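Local coordinates for CRISPR system Cmr subunit Cmr6 (Pyrococcus furiosus, PDB 4W8V), which caps, as the full-length protein of which this chain is the C-terminal RAMP part, the type III-B Cmr ribonucleoprotein complex of CRISPR antiviral defence together with Cmr1, at residues R24-L29 with I192-T196; F144-I150 with P202-G208. All blocks are in the same frame, centred on the assembly; numbering follows the deposited sequence.

From the N terminus, the chain runs through strand 13-21 and, after a short connection, into strand 25-28, the first half of contact 1. It then builds most of its helices before reaching 144-150, the first half of contact 2. Strand 192-197 returns to pair with 24-29, closing a loop of 162 residues; strand 202-209 follows at once and pairs with 144-150 across 51. The segments alternate along the chain, so the two closures cross. Contact 1 joins two strands of a three-stranded sheet, contact 2 an outermost strand of a four-stranded sheet to its neighbour. Their centres lie about 17 Å apart, yet they touch where Leu25 CD2 packs 4.0 Å from Phe203 CZ.

Contact 1. Residues R24-L29 with I192-T196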
ATOM      1  N   ARG A  24     -13.896  -8.318   2.105  1.00 61.43           N
ATOM      2  CA  ARG A  24     -13.268  -9.399   1.363  1.00 51.06           C
ATOM      3  C   ARG A  24     -12.038  -8.925   0.610  1.00 57.21           C
ATOM      4  O   ARG A  24     -11.959  -7.785   0.123  1.00 54.17           O
ATOM      5  CB  ARG A  24     -14.249 -10.032   0.396  1.00 59.14           C
ATOM      6  CG  ARG A  24     -15.313 -10.829   1.055  1.00 64.84           C
ATOM      7  CD  ARG A  24     -16.418 -11.149   0.086  1.00 72.07           C
ATOM      8  NE  ARG A  24     -17.615 -11.503   0.830  1.00 95.99           N
ATOM      9  CZ  ARG A  24     -18.026 -12.747   1.016  1.00111.86           C
ATOM     10  NH1 ARG A  24     -17.349 -13.753   0.480  1.00116.52           N
ATOM     11  NH2 ARG A  24     -19.120 -12.980   1.722  1.00117.55           N
ATOM     12  N   LEU A  25     -11.069  -9.820   0.518  1.00 58.01           N
ATOM     13  CA  LEU A  25      -9.811  -9.493  -0.118  1.00 61.88           C
ATOM     14  C   LEU A  25      -9.654 -10.287  -1.412  1.00 58.93           C
ATOM     15  O   LEU A  25      -9.813 -11.514  -1.435  1.00 66.92           O
ATOM     16  CB  LEU A  25      -8.663  -9.765   0.849  1.00 53.45           C
ATOM     17  CG  LEU A  25      -7.227  -9.552   0.400  1.00 56.26           C
ATOM     18  CD1 LEU A  25      -6.914  -8.061   0.088  1.00 45.91           C
ATOM     19  CD2 LEU A  25      -6.345 -10.097   1.516  1.00 54.11           C
ATOM     20  N   VAL A  26      -9.370  -9.560  -2.486  1.00 58.62           N
ATOM     21  CA  VAL A  26      -9.271 -10.120  -3.827  1.00 54.79           C
ATOM     22  C   VAL A  26      -7.818 -10.068  -4.293  1.00 53.09           C
ATOM     23  O   VAL A  26      -7.244  -9.003  -4.476  1.00 60.35           O
ATOM     24  CB  VAL A  26     -10.177  -9.355  -4.805  1.00 63.81           C
ATOM     25  CG1 VAL A  26     -10.188 -10.024  -6.172  1.00 54.22           C
ATOM     26  CG2 VAL A  26     -11.594  -9.258  -4.237  1.00 61.16           C
ATOM     27  N   VAL A  27      -7.225 -11.240  -4.451  1.00 53.81           N
ATOM     28  CA  VAL A  27      -5.789 -11.388  -4.685  1.00 52.99           C
ATOM     29  C   VAL A  27      -5.529 -12.134  -5.986  1.00 55.51           C
ATOM     30  O   VAL A  27      -6.112 -13.179  -6.216  1.00 61.97           O
ATOM     31  CB  VAL A  27      -5.116 -12.174  -3.513  1.00 57.61           C
ATOM     32  CG1 VAL A  27      -3.622 -12.215  -3.704  1.00 58.68           C
ATOM     33  CG2 VAL A  27      -5.475 -11.543  -2.179  1.00 49.50           C
ATOM     34  N   GLY A  28      -4.663 -11.597  -6.843  1.00 60.60           N
ATOM     35  CA  GLY A  28      -4.264 -12.283  -8.061  1.00 51.52           C
ATOM     36  C   GLY A  28      -3.197 -13.330  -7.798  1.00 65.06           C
ATOM     37  O   GLY A  28      -2.216 -13.073  -7.090  1.00 59.88           O
ATOM     38  N   LEU A  29      -3.389 -14.520  -8.350  1.00 57.39           N
ATOM     39  CA  LEU A  29      -2.362 -15.546  -8.265  1.00 65.94           C
ATOM     40  C   LEU A  29      -1.349 -15.408  -9.393  1.00 78.47           C
ATOM     41  O   LEU A  29      -1.694 -15.510 -10.571  1.00 74.55           O
ATOM     42  CB  LEU A  29      -2.990 -16.930  -8.297  1.00 70.60           C
ATOM     43  CG  LEU A  29      -3.967 -17.173  -7.168  1.00 69.14           C
ATOM     44  CD1 LEU A  29      -4.884 -18.279  -7.586  1.00 73.38           C
ATOM     45  CD2 LEU A  29      -3.206 -17.536  -5.889  1.00 78.79           C
ATOM     46  N   ILE A 192      -6.410 -13.775 -15.736  1.00 60.66           N
ATOM     47  CA  ILE A 192      -5.661 -13.938 -14.497  1.00 56.97           C
ATOM     48  C   ILE A 192      -6.581 -14.517 -13.431  1.00 61.05           C
ATOM     49  O   ILE A 192      -7.708 -14.044 -13.274  1.00 59.65           O
ATOM     50  CB  ILE A 192      -5.073 -12.574 -14.015  1.00 65.46           C
ATOM     51  CG1 ILE A 192      -4.084 -12.008 -15.035  1.00 61.16           C
ATOM     52  CG2 ILE A 192      -4.398 -12.707 -12.699  1.00 59.05           C
ATOM     53  CD1 ILE A 192      -3.658 -10.565 -14.714  1.00 57.20           C
ATOM     54  N   PHE A 193      -6.108 -15.556 -12.725  1.00 58.36           N
ATOM     55  CA  PHE A 193      -6.847 -16.116 -11.599  1.00 63.78           C
ATOM     56  C   PHE A 193      -6.839 -15.195 -10.404  1.00 54.89           C
ATOM     57  O   PHE A 193      -5.808 -14.670 -10.028  1.00 60.31           O
ATOM     58  CB  PHE A 193      -6.274 -17.464 -11.165  1.00 67.63           C
ATOM     59  CG  PHE A 193      -6.502 -18.572 -12.147  1.00 60.78           C
ATOM     60  CD1 PHE A 193      -7.749 -19.152 -12.275  1.00 59.38           C
ATOM     61  CD2 PHE A 193      -5.457 -19.058 -12.907  1.00 62.20           C
ATOM     62  CE1 PHE A 193      -7.950 -20.193 -13.157  1.00 69.28           C
ATOM     63  CE2 PHE A 193      -5.650 -20.087 -13.787  1.00 68.13           C
ATOM     64  CZ  PHE A 193      -6.897 -20.662 -13.913  1.00 69.89           C
ATOM     65  N   PHE A 194      -8.010 -15.009  -9.812  1.00 52.00           N
ATOM     66  CA  PHE A 194      -8.160 -14.233  -8.586  1.00 47.39           C
ATOM     67  C   PHE A 194      -8.894 -15.052  -7.534  1.00 61.61           C
ATOM     68  O   PHE A 194      -9.955 -15.608  -7.814  1.00 59.94           O
ATOM     69  CB  PHE A 194      -8.929 -12.933  -8.841  1.00 50.56           C
ATOM     70  CG  PHE A 194      -8.078 -11.824  -9.391  1.00 57.79           C
ATOM     71  CD1 PHE A 194      -7.503 -10.891  -8.548  1.00 51.01           C
ATOM     72  CD2 PHE A 194      -7.842 -11.726 -10.757  1.00 62.21           C
ATOM     73  CE1 PHE A 194      -6.717  -9.873  -9.055  1.00 54.06           C
ATOM     74  CE2 PHE A 194      -7.053 -10.703 -11.279  1.00 61.44           C
ATOM     75  CZ  PHE A 194      -6.494  -9.773 -10.423  1.00 58.20           C
ATOM     76  N   LEU A 195      -8.311 -15.133  -6.337  1.00 57.16           N
ATOM     77  CA  LEU A 195      -8.976 -15.706  -5.185  1.00 59.86           C
ATOM     78  C   LEU A 195      -9.577 -14.613  -4.323  1.00 57.16           C
ATOM     79  O   LEU A 195      -8.900 -13.632  -3.998  1.00 53.71           O
ATOM     80  CB  LEU A 195      -7.994 -16.542  -4.355  1.00 62.64           C
ATOM     81  CG  LEU A 195      -7.528 -17.837  -5.012  1.00 66.51           C
ATOM     82  CD1 LEU A 195      -6.462 -18.519  -4.144  1.00 67.09           C
ATOM     83  CD2 LEU A 195      -8.715 -18.757  -5.285  1.00 66.46           C
ATOM     84  N   THR A 196     -10.847 -14.763  -3.968  1.00 54.34           N
ATOM     85  CA  THR A 196     -11.458 -13.839  -3.013  1.00 64.22           C
ATOM     86  C   THR A 196     -11.427 -14.455  -1.633  1.00 58.62           C
ATOM     87  O   THR A 196     -11.887 -15.573  -1.436  1.00 63.59           O
ATOM     88  CB  THR A 196     -12.905 -13.475  -3.385  1.00 60.62           C
ATOM     89  OG1 THR A 196     -12.902 -12.806  -4.649  1.00 68.03           O
ATOM     90  CG2 THR A 196     -13.501 -12.552  -2.337  1.00 56.62           C
TER
HETATM   91  O   HOH W   1      -3.367 -16.070 -12.824  1.00 64.89           O
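Phe194 and Gly28 meet because chi1 of Phe194 (-82°) sets CG opposite the carbonyl carbon and lays the ring against the Val27-Gly28 backbone. The glycine CA sits over one ring face, 3.8 Å from the centroid of the Phe194 ring and 25° off its normal, a CH-pi contact displaced toward the rim. Val26 has CG1 anti to its own N, which directs that methyl to Phe194 CD1 at 3.7 Å and leaves CG2 beside Thr196 OG1.

The backbones form an antiparallel ladder. Val27 and Leu195 are the hydrogen-bonded pair: Val27 N reaches Leu195 O at 3.0 Å, nearly straight at 170°, and Leu195 N returns to Val27 O at 2.9 Å. Leu29 N continues the ladder to Phe193 O, and a water accepts the N-H of Phe193 and donates to Leu29 O, taking the place of the second direct bond of this pair. On the face of Val27 and Leu195, Leu29 adds its branched end: CD1 lies 3.7 Å from Leu195 CG and also meets Phe193 CB.

Strand 192-197 is the middle strand of its sheet, with 161-165 along its other side, where Phe194 bonds to Asp163 and Ile192 to Met165 through their backbones. Met165 packs on Val26 and Phe194, while Arg40 of helix 34-43 touches Leu29 and Leu195 on the other face.

Contact 2. Residues F144-I150 with P202-G208; sequences FFDAIPI and PFLVAVG
Ile150, Leu204 and Phe145 bury the most surface here and mark two separate zones of the pairing. Ile150 has CG1 anti to its carbonyl carbon (chi1 -52°), which leads CD1 onto the facing backbone, 3.5 Å from Leu204 N, as well as onto Leu204 CB. Its N is held by Pro202 O at 2.9 Å; the bond is straight at hydrogen (168°), but the donor stands above the carbonyl plane.

Both backbone polar groups of Leu204 pair with Ile148: its N donates to Ile148 O at 2.7 Å, and its O accepts Ile148 N in the carbonyl plane. The two side chains run side by side, Ile148 CG1 against Leu204 CB. On the other face Phe203 takes Pro149 CA over its ring, and Pro149 CG approaches Phe203 CE2 to 3.7 Å.

This is the edge pairing of a ferredoxin-like sheet, the fold of RAMP proteins, in which 143-149 and 202-209 are the second and third strands. Strand 143-149 is outermost within this chain, and strand 202-209 is also hydrogen-bonded to 13-21 through backbone atoms, as between Phe203 and Phe19. The ladder is broken: its register shifts by one residue between Phe144-Val207 and Ile148-Leu204, and Asp146, turned away from 202-208, uses OD1 to accept the N-H of Gly52.

Across the break Phe145 bonds only weakly, its N to Ala206 O at 3.3 Å. Two waters bridge the gap, both donating to Phe145 O; one also donates to Ala206 O and the other accepts Ala206 N at 2.7 Å. The Phe145 ring presents its edge to Ala206 O, with CD2 3.8 Å from Ala206 CB. Phe144 and Val207 lie together, facing helices 212-228 and 52-68: Val222 and Ile55 touch Phe144, and Phe219 touches Val207.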
ATOM      1  N   PHE A 144       9.705  -3.517   3.422  1.00 59.85           N
ATOM      2  CA  PHE A 144       8.286  -3.781   3.455  1.00 62.77           C
ATOM      3  C   PHE A 144       8.072  -5.263   3.269  1.00 62.97           C
ATOM      4  O   PHE A 144       8.047  -5.753   2.138  1.00 59.24           O
ATOM      5  CB  PHE A 144       7.548  -2.980   2.387  1.00 59.12           C
ATOM      6  CG  PHE A 144       7.425  -1.528   2.715  1.00 61.07           C
ATOM      7  CD1 PHE A 144       8.447  -0.636   2.400  1.00 60.16           C
ATOM      8  CD2 PHE A 144       6.288  -1.047   3.346  1.00 56.08           C
ATOM      9  CE1 PHE A 144       8.330   0.705   2.729  1.00 55.00           C
ATOM     10  CE2 PHE A 144       6.163   0.286   3.664  1.00 51.85           C
ATOM     11  CZ  PHE A 144       7.189   1.159   3.366  1.00 51.80           C
ATOM     12  N   PHE A 145       7.925  -5.964   4.395  1.00 59.93           N
ATOM     13  CA  PHE A 145       7.739  -7.409   4.391  1.00 58.26           C
ATOM     14  C   PHE A 145       6.422  -7.787   3.778  1.00 57.13           C
ATOM     15  O   PHE A 145       5.476  -6.995   3.738  1.00 55.99           O
ATOM     16  CB  PHE A 145       7.797  -8.001   5.811  1.00 55.65           C
ATOM     17  CG  PHE A 145       9.136  -7.880   6.474  1.00 66.58           C
ATOM     18  CD1 PHE A 145      10.217  -8.612   6.024  1.00 65.75           C
ATOM     19  CD2 PHE A 145       9.304  -7.043   7.565  1.00 69.09           C
ATOM     20  CE1 PHE A 145      11.446  -8.501   6.632  1.00 72.21           C
ATOM     21  CE2 PHE A 145      10.521  -6.914   8.180  1.00 66.20           C
ATOM     22  CZ  PHE A 145      11.603  -7.649   7.722  1.00 74.21           C
ATOM     23  N   ASP A 146       6.359  -9.028   3.324  1.00 59.32           N
ATOM     24  CA  ASP A 146       5.114  -9.583   2.864  1.00 55.55           C
ATOM     25  C   ASP A 146       4.154  -9.754   4.039  1.00 66.76           C
ATOM     26  O   ASP A 146       4.562 -10.072   5.175  1.00 58.10           O
ATOM     27  CB  ASP A 146       5.377 -10.904   2.137  1.00 55.84           C
ATOM     28  CG  ASP A 146       6.214 -10.709   0.863  1.00 59.06           C
ATOM     29  OD1 ASP A 146       5.738 -10.072  -0.089  1.00 66.34           O
ATOM     30  OD2 ASP A 146       7.359 -11.156   0.819  1.00 68.70           O
ATOM     31  N   ALA A 147       2.879  -9.504   3.769  1.00 65.90           N
ATOM     32  CA  ALA A 147       1.833  -9.721   4.754  1.00 67.28           C
ATOM     33  C   ALA A 147       1.322 -11.130   4.587  1.00 60.40           C
ATOM     34  O   ALA A 147       0.899 -11.507   3.500  1.00 59.49           O
ATOM     35  CB  ALA A 147       0.721  -8.729   4.587  1.00 62.73           C
ATOM     36  N   ILE A 148       1.342 -11.904   5.667  1.00 59.19           N
ATOM     37  CA  ILE A 148       1.165 -13.346   5.560  1.00 52.46           C
ATOM     38  C   ILE A 148       0.035 -13.885   6.461  1.00 55.79           C
ATOM     39  O   ILE A 148      -0.124 -13.434   7.587  1.00 53.74           O
ATOM     40  CB  ILE A 148       2.496 -14.030   5.880  1.00 59.33           C
ATOM     41  CG1 ILE A 148       3.028 -13.522   7.232  1.00 66.86           C
ATOM     42  CG2 ILE A 148       3.519 -13.725   4.799  1.00 57.39           C
ATOM     43  CD1 ILE A 148       4.492 -13.668   7.426  1.00 64.36           C
ATOM     44  N   PRO A 149      -0.770 -14.823   5.939  1.00 52.00           N
ATOM     45  CA  PRO A 149      -1.845 -15.456   6.691  1.00 54.63           C
ATOM     46  C   PRO A 149      -1.302 -16.128   7.948  1.00 65.54           C
ATOM     47  O   PRO A 149      -0.285 -16.807   7.881  1.00 66.82           O
ATOM     48  CB  PRO A 149      -2.405 -16.497   5.713  1.00 58.59           C
ATOM     49  CG  PRO A 149      -2.037 -16.006   4.395  1.00 59.52           C
ATOM     50  CD  PRO A 149      -0.710 -15.336   4.561  1.00 61.18           C
ATOM     51  N   ILE A 150      -1.954 -15.893   9.078  1.00 63.65           N
ATOM     52  CA  ILE A 150      -1.588 -16.532  10.335  1.00 70.22           C
ATOM     53  C   ILE A 150      -2.423 -17.797  10.497  1.00 66.14           C
ATOM     54  O   ILE A 150      -3.562 -17.751  10.972  1.00 65.71           O
ATOM     55  CB  ILE A 150      -1.788 -15.589  11.524  1.00 59.53           C
ATOM     56  CG1 ILE A 150      -1.057 -14.271  11.230  1.00 54.60           C
ATOM     57  CG2 ILE A 150      -1.293 -16.276  12.813  1.00 63.45           C
ATOM     58  CD1 ILE A 150      -1.310 -13.144  12.205  1.00 57.19           C
ATOM     59  N   PRO A 202      -6.892 -13.660   9.345  1.00 62.11           N
ATOM     60  CA  PRO A 202      -5.791 -12.947   9.997  1.00 56.33           C
ATOM     61  C   PRO A 202      -4.497 -12.927   9.187  1.00 63.59           C
ATOM     62  O   PRO A 202      -4.091 -13.962   8.657  1.00 62.44           O
ATOM     63  CB  PRO A 202      -5.597 -13.725  11.294  1.00 53.85           C
ATOM     64  CG  PRO A 202      -6.119 -15.084  11.016  1.00 56.28           C
ATOM     65  CD  PRO A 202      -7.186 -14.956   9.986  1.00 62.56           C
ATOM     66  N   PHE A 203      -3.872 -11.751   9.104  1.00 56.04           N
ATOM     67  CA  PHE A 203      -2.594 -11.567   8.439  1.00 54.81           C
ATOM     68  C   PHE A 203      -1.602 -10.936   9.401  1.00 54.37           C
ATOM     69  O   PHE A 203      -1.964 -10.088  10.208  1.00 52.15           O
ATOM     70  CB  PHE A 203      -2.731 -10.679   7.174  1.00 56.55           C
ATOM     71  CG  PHE A 203      -3.359 -11.380   6.011  1.00 56.52           C
ATOM     72  CD1 PHE A 203      -4.721 -11.607   5.981  1.00 62.71           C
ATOM     73  CD2 PHE A 203      -2.588 -11.819   4.949  1.00 57.91           C
ATOM     74  CE1 PHE A 203      -5.299 -12.273   4.918  1.00 58.42           C
ATOM     75  CE2 PHE A 203      -3.154 -12.480   3.878  1.00 50.53           C
ATOM     76  CZ  PHE A 203      -4.505 -12.707   3.857  1.00 54.77           C
ATOM     77  N   LEU A 204      -0.343 -11.350   9.304  1.00 58.23           N
ATOM     78  CA  LEU A 204       0.739 -10.631   9.956  1.00 56.45           C
ATOM     79  C   LEU A 204       1.315  -9.578   9.004  1.00 58.71           C
ATOM     80  O   LEU A 204       1.626  -9.869   7.860  1.00 61.19           O
ATOM     81  CB  LEU A 204       1.830 -11.594  10.399  1.00 65.71           C
ATOM     82  CG  LEU A 204       2.859 -11.036  11.375  1.00 67.64           C
ATOM     83  CD1 LEU A 204       2.255 -10.957  12.768  1.00 72.59           C
ATOM     84  CD2 LEU A 204       4.079 -11.910  11.378  1.00 73.84           C
ATOM     85  N   VAL A 205       1.477  -8.362   9.504  1.00 58.84           N
ATOM     86  CA  VAL A 205       1.932  -7.230   8.716  1.00 47.06           C
ATOM     87  C   VAL A 205       3.121  -6.585   9.406  1.00 55.29           C
ATOM     88  O   VAL A 205       3.067  -6.316  10.609  1.00 61.86           O
ATOM     89  CB  VAL A 205       0.816  -6.185   8.546  1.00 55.66           C
ATOM     90  CG1 VAL A 205       1.339  -4.938   7.845  1.00 56.32           C
ATOM     91  CG2 VAL A 205      -0.388  -6.787   7.802  1.00 59.90           C
ATOM     92  N   ALA A 206       4.197  -6.335   8.669  1.00 57.55           N
ATOM     93  CA  ALA A 206       5.416  -5.851   9.298  1.00 54.40           C
ATOM     94  C   ALA A 206       6.295  -5.011   8.394  1.00 55.13           C
ATOM     95  O   ALA A 206       6.311  -5.186   7.183  1.00 53.44           O
ATOM     96  CB  ALA A 206       6.224  -7.039   9.822  1.00 61.60           C
ATOM     97  N   VAL A 207       7.060  -4.122   9.012  1.00 62.76           N
ATOM     98  CA  VAL A 207       8.093  -3.366   8.325  1.00 61.99           C
ATOM     99  C   VAL A 207       9.364  -3.392   9.176  1.00 64.90           C
ATOM    100  O   VAL A 207       9.285  -3.549  10.377  1.00 62.21           O
ATOM    101  CB  VAL A 207       7.663  -1.901   8.055  1.00 68.87           C
ATOM    102  CG1 VAL A 207       6.422  -1.860   7.170  1.00 67.17           C
ATOM    103  CG2 VAL A 207       7.430  -1.141   9.351  1.00 65.95           C
ATOM    104  N   GLY A 208      10.526  -3.237   8.549  1.00 71.84           N
ATOM    105  CA  GLY A 208      11.788  -3.312   9.261  1.00 70.57           C
ATOM    106  C   GLY A 208      12.814  -2.277   8.845  1.00 74.61           C
ATOM    107  O   GLY A 208      12.785  -1.768   7.728  1.00 74.94           O
TER
HETATM  108  O   HOH W   2       5.053  -4.228   4.562  1.00 53.73           O
HETATM  109  O   HOH W   3       3.971  -7.341   6.127  1.00 61.48           O